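Local coordinates for protein purine nucleoside phosphorylase (Schistosoma mansoni, PDB 5KO6) that catalyses the phosphorolysis of purine nucleosides such as inosine and guanosine, probably yielding the free base and ribose 1-phosphate, at residues S35-L40 / T116-G121; V112-N117 / M275-I280; N166-L171 / I235-V240. All coordinates share one frame; numbering follows the deposited sequence.

Contact 1: residues S35-L40 / T116-G121; sequences SGLGKL and TNLAGG. With R1P (1-O-phosphono-alpha-D-ribofuranose), chain C; CYT (6-aminopyrimidin-2(1H)-one), chain B.
The isobutyl ends of L37 and L118 form the tight part of this contact: CD1 of L37 presses on CD2 of L118 at 3.4 Å, closer than normal van der Waals spacing. The same L118 methyl also abuts the carbonyl oxygen of S35, 3.2 Å from CD2 to O. Together chi1 (-88°) and chi2 (-74°) of L118 turn CD2 back to the loop, while L273 and L242 close round L37. Toward T116 the fit is looser. L37 CD1 stands 3.7 Å from T116 OG1, which is hydrogen-bonded to G34 N, and a water joins that OG1 to the carbonyl oxygen of L37. G36 and K39, both exposed, make no contact with the strand. Ribose 1-phosphate bridges loop and strand a second time. S35 N and L118 N both donate to phosphate oxygen O3P, the shorter bond being 2.7 Å from L118 N, and S35 OG donates to ester oxygen O1 at 2.9 Å. Further along, G120 CA approaches the bound pyrimidine. A glycine-rich loop and a strand clasping one phosphate oxygen between two backbone amides are characteristic of the phosphate site of purine nucleoside phosphorylases.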
loop_
_atom_site.group_PDB
_atom_site.type_symbol
_atom_site.label_atom_id
_atom_site.label_comp_id
_atom_site.label_asym_id
_atom_site.label_seq_id
_atom_site.Cartn_x
_atom_site.Cartn_y
_atom_site.Cartn_z
ATOM N N SER A 35 -5.918 -11.511 20.073
ATOM C CA SER A 35 -7.358 -11.676 20.264
ATOM C C SER A 35 -7.659 -12.887 21.143
ATOM O O SER A 35 -7.310 -14.010 20.787
ATOM C CB SER A 35 -8.029 -11.868 18.901
ATOM O OG SER A 35 -7.787 -10.775 18.031
ATOM N N GLY A 36 -8.333 -12.664 22.272
ATOM C CA GLY A 36 -8.661 -13.749 23.183
ATOM C C GLY A 36 -7.507 -14.287 24.002
ATOM O O GLY A 36 -7.668 -15.311 24.677
ATOM N N LEU A 37 -6.357 -13.624 23.981
ATOM C CA LEU A 37 -5.140 -14.114 24.619
ATOM C C LEU A 37 -4.681 -13.207 25.756
ATOM O O LEU A 37 -3.491 -13.154 26.081
ATOM C CB LEU A 37 -4.028 -14.271 23.583
ATOM C CG LEU A 37 -4.359 -15.226 22.438
ATOM C CD1 LEU A 37 -3.133 -15.278 21.531
ATOM C CD2 LEU A 37 -4.723 -16.608 22.935
ATOM N N GLY A 38 -5.612 -12.504 26.388
ATOM C CA GLY A 38 -5.255 -11.489 27.355
ATOM C C GLY A 38 -5.345 -11.883 28.812
ATOM O O GLY A 38 -5.168 -11.015 29.675
ATOM N N LYS A 39 -5.568 -13.160 29.118
ATOM C CA LYS A 39 -5.824 -13.548 30.504
ATOM C C LYS A 39 -4.633 -13.272 31.420
ATOM O O LYS A 39 -4.828 -12.952 32.600
ATOM C CB LYS A 39 -6.261 -15.012 30.581
ATOM C CG LYS A 39 -6.684 -15.450 31.983
ATOM C CD LYS A 39 -7.854 -14.608 32.496
ATOM C CE LYS A 39 -7.937 -14.619 34.022
ATOM N NZ LYS A 39 -8.070 -15.987 34.592
ATOM N N LEU A 40 -3.401 -13.382 30.908
ATOM C CA LEU A 40 -2.235 -13.081 31.740
ATOM C C LEU A 40 -2.316 -11.686 32.345
ATOM O O LEU A 40 -1.883 -11.477 33.485
ATOM C CB LEU A 40 -0.943 -13.223 30.934
ATOM C CG LEU A 40 0.361 -12.990 31.711
ATOM C CD1 LEU A 40 0.491 -13.976 32.865
ATOM C CD2 LEU A 40 1.566 -13.075 30.787
ATOM N N THR A 116 1.831 -11.489 21.280
ATOM C CA THR A 116 1.112 -12.600 20.668
ATOM C C THR A 116 0.083 -12.079 19.674
ATOM O O THR A 116 -0.368 -10.934 19.753
ATOM C CB THR A 116 0.430 -13.515 21.692
ATOM O OG1 THR A 116 -0.524 -12.777 22.475
ATOM C CG2 THR A 116 1.472 -14.150 22.611
ATOM N N ASN A 117 -0.292 -12.943 18.736
ATOM C CA ASN A 117 -1.363 -12.632 17.801
ATOM C C ASN A 117 -2.013 -13.929 17.344
ATOM O O ASN A 117 -1.461 -15.016 17.528
ATOM C CB ASN A 117 -0.855 -11.826 16.587
ATOM C CG ASN A 117 0.168 -12.592 15.747
ATOM O OD1 ASN A 117 -0.131 -13.633 15.156
ATOM N ND2 ASN A 117 1.385 -12.061 15.677
ATOM N N LEU A 118 -3.195 -13.792 16.741
ATOM C CA LEU A 118 -3.859 -14.876 16.026
ATOM C C LEU A 118 -3.632 -14.651 14.539
ATOM O O LEU A 118 -3.722 -13.520 14.052
ATOM C CB LEU A 118 -5.364 -14.877 16.308
ATOM C CG LEU A 118 -5.881 -15.664 17.522
ATOM C CD1 LEU A 118 -5.852 -17.168 17.284
ATOM C CD2 LEU A 118 -5.119 -15.317 18.780
ATOM N N ALA A 119 -3.300 -15.717 13.818
ATOM C CA ALA A 119 -2.909 -15.583 12.424
ATOM C C ALA A 119 -3.419 -16.763 11.612
ATOM O O ALA A 119 -3.765 -17.817 12.151
ATOM C CB ALA A 119 -1.381 -15.502 12.288
ATOM N N GLY A 120 -3.449 -16.574 10.295
ATOM C CA GLY A 120 -3.758 -17.658 9.374
ATOM C C GLY A 120 -2.486 -18.379 8.956
ATOM O O GLY A 120 -1.450 -17.759 8.738
ATOM N N GLY A 121 -2.583 -19.704 8.849
ATOM C CA GLY A 121 -1.453 -20.515 8.438
ATOM C C GLY A 121 -1.370 -20.579 6.928
ATOM O O GLY A 121 -2.367 -20.849 6.251
HETATM C C5 R1P C . -8.987 -11.326 13.098
HETATM O O5 R1P C . -9.629 -12.505 13.459
HETATM C C4 R1P C . -8.284 -10.704 14.303
HETATM O O4 R1P C . -7.443 -11.586 14.817
HETATM C C1 R1P C . -5.999 -10.902 14.789
HETATM C C2 R1P C . -6.034 -10.100 13.704
HETATM O O2 R1P C . -4.975 -9.068 13.754
HETATM C C3 R1P C . -7.403 -9.477 13.838
HETATM O O3 R1P C . -7.376 -8.490 14.776
HETATM O O1 R1P C . -5.871 -10.165 15.923
HETATM P P R1P C . -4.417 -10.144 16.677
HETATM O O1P R1P C . -4.414 -8.932 17.583
HETATM O O2P R1P C . -3.366 -10.048 15.601
HETATM O O3P R1P C . -4.338 -11.404 17.465
HETATM N N3 CYT B . -6.151 -14.328 9.405
HETATM C C4 CYT B . -6.665 -15.464 9.888
HETATM N N1 CYT B . -6.135 -13.458 11.619
HETATM C C2 CYT B . -5.872 -13.306 10.248
HETATM O O2 CYT B . -5.413 -12.240 9.840
HETATM N N4 CYT B . -6.921 -16.447 9.022
HETATM C C5 CYT B . -6.932 -15.641 11.282
HETATM C C6 CYT B . -6.656 -14.622 12.102
HETATM O O HOH W 1 -0.876 -13.681 25.211
#

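Contact 2: residues V112-N117 / M275-I280; sequences VLLITN and MWFKEI. With R1P (1-O-phosphono-alpha-D-ribofuranose), chain C.
F277 chi1, at -91°, swings the phenyl ring off its helix toward strand 112-117, and T116 chi1, near 60°, lays CG2 beside its own backbone N, where it points at that ring. This is the helix-on-sheet layer of the phosphorylase superfamily's alpha/beta fold: segment 275-280 of helix 259-283 runs antiparallel to strand 112-117, their axes 10.9 Å apart at closest approach and at an angle of 171°. T116 and F277 approach from opposite directions, and the threonine methyl meets the outer end of the ring, with CG2 3.3 Å from CZ. L114, two residues back on the same strand, adds a second support: its CB is 3.7 Å from F277 CE2. The interface between the segments has no hydrogen bond and is mainly hydrophobic. V240 of the adjoining strand also touches F277, and I29 and I31 of strand 29-32 touch L114. One turn along the helix, I280 sets CD1 over a face of the W276 ring, offset toward its rim, whereas its other branch turns to the strand and brings CG2 to 4.2 Å from L114 CD1.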
loop_
_atom_site.group_PDB
_atom_site.type_symbol
_atom_site.label_atom_id
_atom_site.label_comp_id
_atom_site.label_asym_id
_atom_site.label_seq_id
_atom_site.Cartn_x
_atom_site.Cartn_y
_atom_site.Cartn_z
ATOM N N VAL A 112 12.314 -5.217 26.715
ATOM C CA VAL A 112 11.860 -6.407 26.000
ATOM C C VAL A 112 10.350 -6.314 25.852
ATOM O O VAL A 112 9.652 -6.029 26.833
ATOM C CB VAL A 112 12.232 -7.692 26.764
ATOM C CG1 VAL A 112 11.609 -8.919 26.117
ATOM C CG2 VAL A 112 13.742 -7.841 26.856
ATOM N N LEU A 113 9.852 -6.537 24.631
ATOM C CA LEU A 113 8.425 -6.536 24.318
ATOM C C LEU A 113 8.034 -7.932 23.846
ATOM O O LEU A 113 8.625 -8.458 22.895
ATOM C CB LEU A 113 8.119 -5.484 23.243
ATOM C CG LEU A 113 6.691 -5.385 22.712
ATOM C CD1 LEU A 113 5.717 -5.029 23.835
ATOM C CD2 LEU A 113 6.623 -4.349 21.581
ATOM N N LEU A 114 7.057 -8.536 24.525
ATOM C CA LEU A 114 6.528 -9.843 24.164
ATOM C C LEU A 114 5.161 -9.652 23.526
ATOM O O LEU A 114 4.300 -8.976 24.098
ATOM C CB LEU A 114 6.401 -10.727 25.406
ATOM C CG LEU A 114 7.633 -10.816 26.314
ATOM C CD1 LEU A 114 7.327 -11.702 27.518
ATOM C CD2 LEU A 114 8.857 -11.347 25.550
ATOM N N ILE A 115 4.954 -10.250 22.355
ATOM C CA ILE A 115 3.756 -10.025 21.554
ATOM C C ILE A 115 3.158 -11.365 21.157
ATOM O O ILE A 115 3.880 -12.277 20.742
ATOM C CB ILE A 115 4.093 -9.219 20.285
ATOM C CG1 ILE A 115 4.807 -7.913 20.631
ATOM C CG2 ILE A 115 2.814 -8.938 19.486
ATOM C CD1 ILE A 115 5.288 -7.159 19.398
ATOM N N THR A 116 1.831 -11.489 21.280
ATOM C CA THR A 116 1.112 -12.600 20.668
ATOM C C THR A 116 0.083 -12.079 19.674
ATOM O O THR A 116 -0.368 -10.934 19.753
ATOM C CB THR A 116 0.430 -13.515 21.692
ATOM O OG1 THR A 116 -0.524 -12.777 22.475
ATOM C CG2 THR A 116 1.472 -14.150 22.611
ATOM N N ASN A 117 -0.292 -12.943 18.736
ATOM C CA ASN A 117 -1.363 -12.632 17.801
ATOM C C ASN A 117 -2.013 -13.929 17.344
ATOM O O ASN A 117 -1.461 -15.016 17.528
ATOM C CB ASN A 117 -0.855 -11.826 16.587
ATOM C CG ASN A 117 0.168 -12.592 15.747
ATOM O OD1 ASN A 117 -0.131 -13.633 15.156
ATOM N ND2 ASN A 117 1.385 -12.061 15.677
ATOM N N MET A 275 0.653 -19.753 30.508
ATOM C CA MET A 275 1.685 -20.403 31.308
ATOM C C MET A 275 3.053 -20.281 30.644
ATOM O O MET A 275 4.065 -20.040 31.314
ATOM C CB MET A 275 1.323 -21.871 31.492
ATOM C CG MET A 275 2.243 -22.576 32.439
ATOM S SD MET A 275 2.453 -24.281 31.941
ATOM C CE MET A 275 3.289 -24.017 30.366
ATOM N N TRP A 276 3.095 -20.460 29.325
ATOM C CA TRP A 276 4.334 -20.329 28.567
ATOM C C TRP A 276 4.927 -18.940 28.728
ATOM O O TRP A 276 6.113 -18.787 29.050
ATOM C CB TRP A 276 4.002 -20.582 27.100
ATOM C CG TRP A 276 5.149 -20.780 26.164
ATOM C CD1 TRP A 276 6.469 -20.986 26.472
ATOM C CD2 TRP A 276 5.054 -20.809 24.742
ATOM N NE1 TRP A 276 7.201 -21.140 25.310
ATOM C CE2 TRP A 276 6.350 -21.039 24.237
ATOM C CE3 TRP A 276 3.991 -20.665 23.840
ATOM C CZ2 TRP A 276 6.611 -21.121 22.870
ATOM C CZ3 TRP A 276 4.253 -20.747 22.483
ATOM C CH2 TRP A 276 5.548 -20.973 22.012
ATOM N N PHE A 277 4.111 -17.908 28.507
ATOM C CA PHE A 277 4.611 -16.539 28.600
ATOM C C PHE A 277 4.969 -16.162 30.031
ATOM O O PHE A 277 5.921 -15.409 30.243
ATOM C CB PHE A 277 3.631 -15.549 27.963
ATOM C CG PHE A 277 3.914 -15.296 26.516
ATOM C CD1 PHE A 277 3.994 -16.349 25.623
ATOM C CD2 PHE A 277 4.138 -14.019 26.054
ATOM C CE1 PHE A 277 4.277 -16.124 24.288
ATOM C CE2 PHE A 277 4.415 -13.791 24.716
ATOM C CZ PHE A 277 4.499 -14.849 23.847
ATOM N N LYS A 278 4.245 -16.683 31.026
ATOM C CA LYS A 278 4.651 -16.444 32.407
ATOM C C LYS A 278 6.050 -16.995 32.662
ATOM O O LYS A 278 6.884 -16.330 33.290
ATOM C CB LYS A 278 3.632 -17.059 33.370
ATOM C CG LYS A 278 3.976 -16.936 34.843
ATOM C CD LYS A 278 2.836 -17.501 35.688
ATOM C CE LYS A 278 3.174 -17.491 37.168
ATOM N NZ LYS A 278 2.057 -18.059 37.969
ATOM N N GLU A 279 6.332 -18.198 32.160
ATOM C CA GLU A 279 7.656 -18.778 32.344
ATOM C C GLU A 279 8.714 -18.016 31.550
ATOM O O GLU A 279 9.833 -17.825 32.036
ATOM C CB GLU A 279 7.633 -20.269 32.001
ATOM C CG GLU A 279 8.963 -21.000 32.160
ATOM C CD GLU A 279 9.350 -21.259 33.608
ATOM O OE1 GLU A 279 8.620 -20.821 34.524
ATOM O OE2 GLU A 279 10.396 -21.905 33.825
ATOM N N ILE A 280 8.379 -17.561 30.337
ATOM C CA ILE A 280 9.319 -16.743 29.568
ATOM C C ILE A 280 9.706 -15.495 30.355
ATOM O O ILE A 280 10.892 -15.182 30.512
ATOM C CB ILE A 280 8.727 -16.387 28.191
ATOM C CG1 ILE A 280 8.612 -17.640 27.324
ATOM C CG2 ILE A 280 9.561 -15.293 27.508
ATOM C CD1 ILE A 280 7.748 -17.462 26.078
HETATM C C5 R1P C . -8.987 -11.326 13.098
HETATM O O5 R1P C . -9.629 -12.505 13.459
HETATM C C4 R1P C . -8.284 -10.704 14.303
HETATM O O4 R1P C . -7.443 -11.586 14.817
HETATM C C1 R1P C . -5.999 -10.902 14.789
HETATM C C2 R1P C . -6.034 -10.100 13.704
HETATM O O2 R1P C . -4.975 -9.068 13.754
HETATM C C3 R1P C . -7.403 -9.477 13.838
HETATM O O3 R1P C . -7.376 -8.490 14.776
HETATM O O1 R1P C . -5.871 -10.165 15.923
HETATM P P R1P C . -4.417 -10.144 16.677
HETATM O O1P R1P C . -4.414 -8.932 17.583
HETATM O O2P R1P C . -3.366 -10.048 15.601
HETATM O O3P R1P C . -4.338 -11.404 17.465
#

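Contact 3: residues N166-L171 / I235-V240; sequences NAYDRL and IKVLAV
The carbonyl oxygen of A167 is gripped by two waters, each donating a proton; one ties it to V237 in strand 236-246 and the other to I235 just ahead of it. The first, 2.7 Å from A167 O, accepts in turn from the backbone N of V237 at 2.9 Å; the second reaches the carbonyl oxygen of I235. A167 O also rests against V237 CB at 3.6 Å. The direct polar link lies just beyond, where D169 N donates to V237 O over 3.2 Å, a bond bent to 145° at the hydrogen. V237 thus turns both its backbone polar atoms to the 166-171 loop, while K236 and L238 pair with strand 112-121 on the other side.

Apolar side chains meet at two places. The Y168 ring brings its edge to A239, with CE1 4.0 Å from CB, and V237 CG1 approaches obliquely; the ring's hydroxyl is hydrogen-bonded to H137 ND1. D169 has CG anti to its backbone N (chi1 -170°), which carries the carboxylate across the extended side chain of K236. OD1 meets the methylene CD there at 3.7 Å, and the ammonium is not in contact, since OD1 and NZ are 4.6 Å apart. A water donates to OD1 and accepts a weak bond from NZ. The other carboxylate oxygen, OD2, accepts from L172 N, making D169 the N-cap of helix 170-182. Beside it, R170 forms a salt bridge with D254 of a second subunit.

A hydrated seam thus joins the loop ahead of helix 170-182 to the start of strand 236-246: one direct backbone bond and several waters satisfy the main-chain groups, and the lysine's positive charge probably acts on the capping aspartate mainly at a distance and through solvent.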
loop_
_atom_site.group_PDB
_atom_site.type_symbol
_atom_site.label_atom_id
_atom_site.label_comp_id
_atom_site.label_asym_id
_atom_site.label_seq_id
_atom_site.Cartn_x
_atom_site.Cartn_y
_atom_site.Cartn_z
ATOM N N ASN A 166 17.548 -7.899 12.526
ATOM C CA ASN A 166 17.596 -8.428 13.885
ATOM C C ASN A 166 16.399 -7.985 14.728
ATOM O O ASN A 166 16.486 -7.902 15.952
ATOM C CB ASN A 166 18.934 -8.081 14.535
ATOM C CG ASN A 166 20.090 -8.694 13.785
ATOM O OD1 ASN A 166 21.076 -8.026 13.468
ATOM N ND2 ASN A 166 19.949 -9.982 13.442
ATOM N N ALA A 167 15.252 -7.736 14.091
ATOM C CA ALA A 167 14.092 -7.234 14.833
ATOM C C ALA A 167 13.499 -8.283 15.773
ATOM O O ALA A 167 12.927 -7.929 16.812
ATOM C CB ALA A 167 13.022 -6.733 13.867
ATOM N N TYR A 168 13.603 -9.563 15.422
ATOM C CA TYR A 168 13.073 -10.666 16.223
ATOM C C TYR A 168 14.262 -11.356 16.880
ATOM O O TYR A 168 14.967 -12.131 16.232
ATOM C CB TYR A 168 12.276 -11.626 15.342
ATOM C CG TYR A 168 11.130 -10.943 14.639
ATOM C CD1 TYR A 168 9.895 -10.797 15.265
ATOM C CD2 TYR A 168 11.279 -10.406 13.358
ATOM C CE1 TYR A 168 8.832 -10.156 14.643
ATOM C CE2 TYR A 168 10.212 -9.755 12.722
ATOM C CZ TYR A 168 8.999 -9.631 13.372
ATOM O OH TYR A 168 7.936 -9.004 12.784
ATOM N N ASP A 169 14.471 -11.069 18.168
ATOM C CA ASP A 169 15.640 -11.542 18.905
ATOM C C ASP A 169 15.766 -13.063 18.860
ATOM O O ASP A 169 14.827 -13.784 19.203
ATOM C CB ASP A 169 15.504 -11.093 20.359
ATOM C CG ASP A 169 16.769 -11.309 21.156
ATOM O OD1 ASP A 169 17.639 -10.414 21.129
ATOM O OD2 ASP A 169 16.898 -12.368 21.807
ATOM N N ARG A 170 16.951 -13.548 18.464
ATOM C CA ARG A 170 17.142 -14.988 18.318
ATOM C C ARG A 170 17.185 -15.696 19.669
ATOM O O ARG A 170 16.599 -16.774 19.823
ATOM C CB ARG A 170 18.391 -15.282 17.486
ATOM C CG ARG A 170 18.120 -15.282 15.985
ATOM C CD ARG A 170 19.304 -15.834 15.207
ATOM N NE ARG A 170 20.367 -14.843 15.081
ATOM C CZ ARG A 170 20.604 -14.140 13.978
ATOM N NH1 ARG A 170 19.860 -14.328 12.896
ATOM N NH2 ARG A 170 21.589 -13.252 13.957
ATOM N N LEU A 171 17.833 -15.089 20.666
ATOM C CA LEU A 171 17.903 -15.708 21.986
ATOM C C LEU A 171 16.521 -15.855 22.611
ATOM O O LEU A 171 16.253 -16.844 23.308
ATOM C CB LEU A 171 18.840 -14.915 22.895
ATOM C CG LEU A 171 20.321 -15.070 22.579
ATOM C CD1 LEU A 171 21.150 -14.107 23.414
ATOM C CD2 LEU A 171 20.753 -16.507 22.832
ATOM N N ILE A 235 14.143 -1.761 21.590
ATOM C CA ILE A 235 13.478 -2.750 22.429
ATOM C C ILE A 235 13.532 -4.082 21.695
ATOM O O ILE A 235 13.187 -4.160 20.508
ATOM C CB ILE A 235 12.019 -2.329 22.692
ATOM C CG1 ILE A 235 11.984 -1.049 23.544
ATOM C CG2 ILE A 235 11.246 -3.482 23.353
ATOM C CD1 ILE A 235 10.574 -0.548 23.837
ATOM N N LYS A 236 13.983 -5.124 22.389
ATOM C CA LYS A 236 14.006 -6.469 21.824
ATOM C C LYS A 236 12.601 -7.055 21.815
ATOM O O LYS A 236 11.777 -6.754 22.684
ATOM C CB LYS A 236 14.905 -7.377 22.666
ATOM C CG LYS A 236 16.366 -6.961 22.745
ATOM C CD LYS A 236 17.108 -7.876 23.722
ATOM C CE LYS A 236 18.550 -7.456 23.918
ATOM N NZ LYS A 236 19.226 -8.321 24.928
ATOM N N VAL A 237 12.331 -7.910 20.831
ATOM C CA VAL A 237 10.982 -8.414 20.600
ATOM C C VAL A 237 10.978 -9.931 20.483
ATOM O O VAL A 237 11.827 -10.511 19.799
ATOM C CB VAL A 237 10.388 -7.813 19.314
ATOM C CG1 VAL A 237 9.077 -8.519 18.938
ATOM C CG2 VAL A 237 10.171 -6.321 19.485
ATOM N N LEU A 238 9.994 -10.565 21.123
ATOM C CA LEU A 238 9.562 -11.918 20.806
ATOM C C LEU A 238 8.110 -11.827 20.356
ATOM O O LEU A 238 7.286 -11.232 21.056
ATOM C CB LEU A 238 9.626 -12.805 22.048
ATOM C CG LEU A 238 8.983 -14.184 21.881
ATOM C CD1 LEU A 238 9.794 -15.076 20.922
ATOM C CD2 LEU A 238 8.833 -14.872 23.232
ATOM N N ALA A 239 7.794 -12.396 19.194
ATOM C CA ALA A 239 6.423 -12.388 18.687
ATOM C C ALA A 239 6.018 -13.807 18.332
ATOM O O ALA A 239 6.758 -14.517 17.644
ATOM C CB ALA A 239 6.267 -11.458 17.467
ATOM N N VAL A 240 4.856 -14.233 18.831
ATOM C CA VAL A 240 4.371 -15.596 18.654
ATOM C C VAL A 240 2.972 -15.536 18.058
ATOM O O VAL A 240 2.088 -14.861 18.600
ATOM C CB VAL A 240 4.349 -16.363 19.986
ATOM C CG1 VAL A 240 3.843 -17.776 19.762
ATOM C CG2 VAL A 240 5.744 -16.366 20.605
HETATM O O HOH W 2 13.513 -5.155 17.866
HETATM O O HOH W 3 14.560 -8.161 18.988
HETATM O O HOH W 4 12.310 -13.050 19.077
HETATM O O HOH W 5 20.030 -10.399 22.369
#

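In the fold
Contacts 1 and 2 share T116 and N117 of strand 112-121, and helix 259-283 backs both, with L40 of the first packing on F277 of the second. Contact 2 is wholly buried and almost wholly apolar. Contact 1, its centre about 11 Å from that of contact 2, combines a leucine core with amides given over to the ligand, where the strand enters the active site. Contact 3 lies on the neighbouring strand 236-246, probably bonded to strand 112-121 from L113 N to K236 O, I115 N to L238 O and N117 N to V240 O. Also largely buried, with K236 at its exposed rim, it relies on water and one backbone bond, and its loop extends to another subunit.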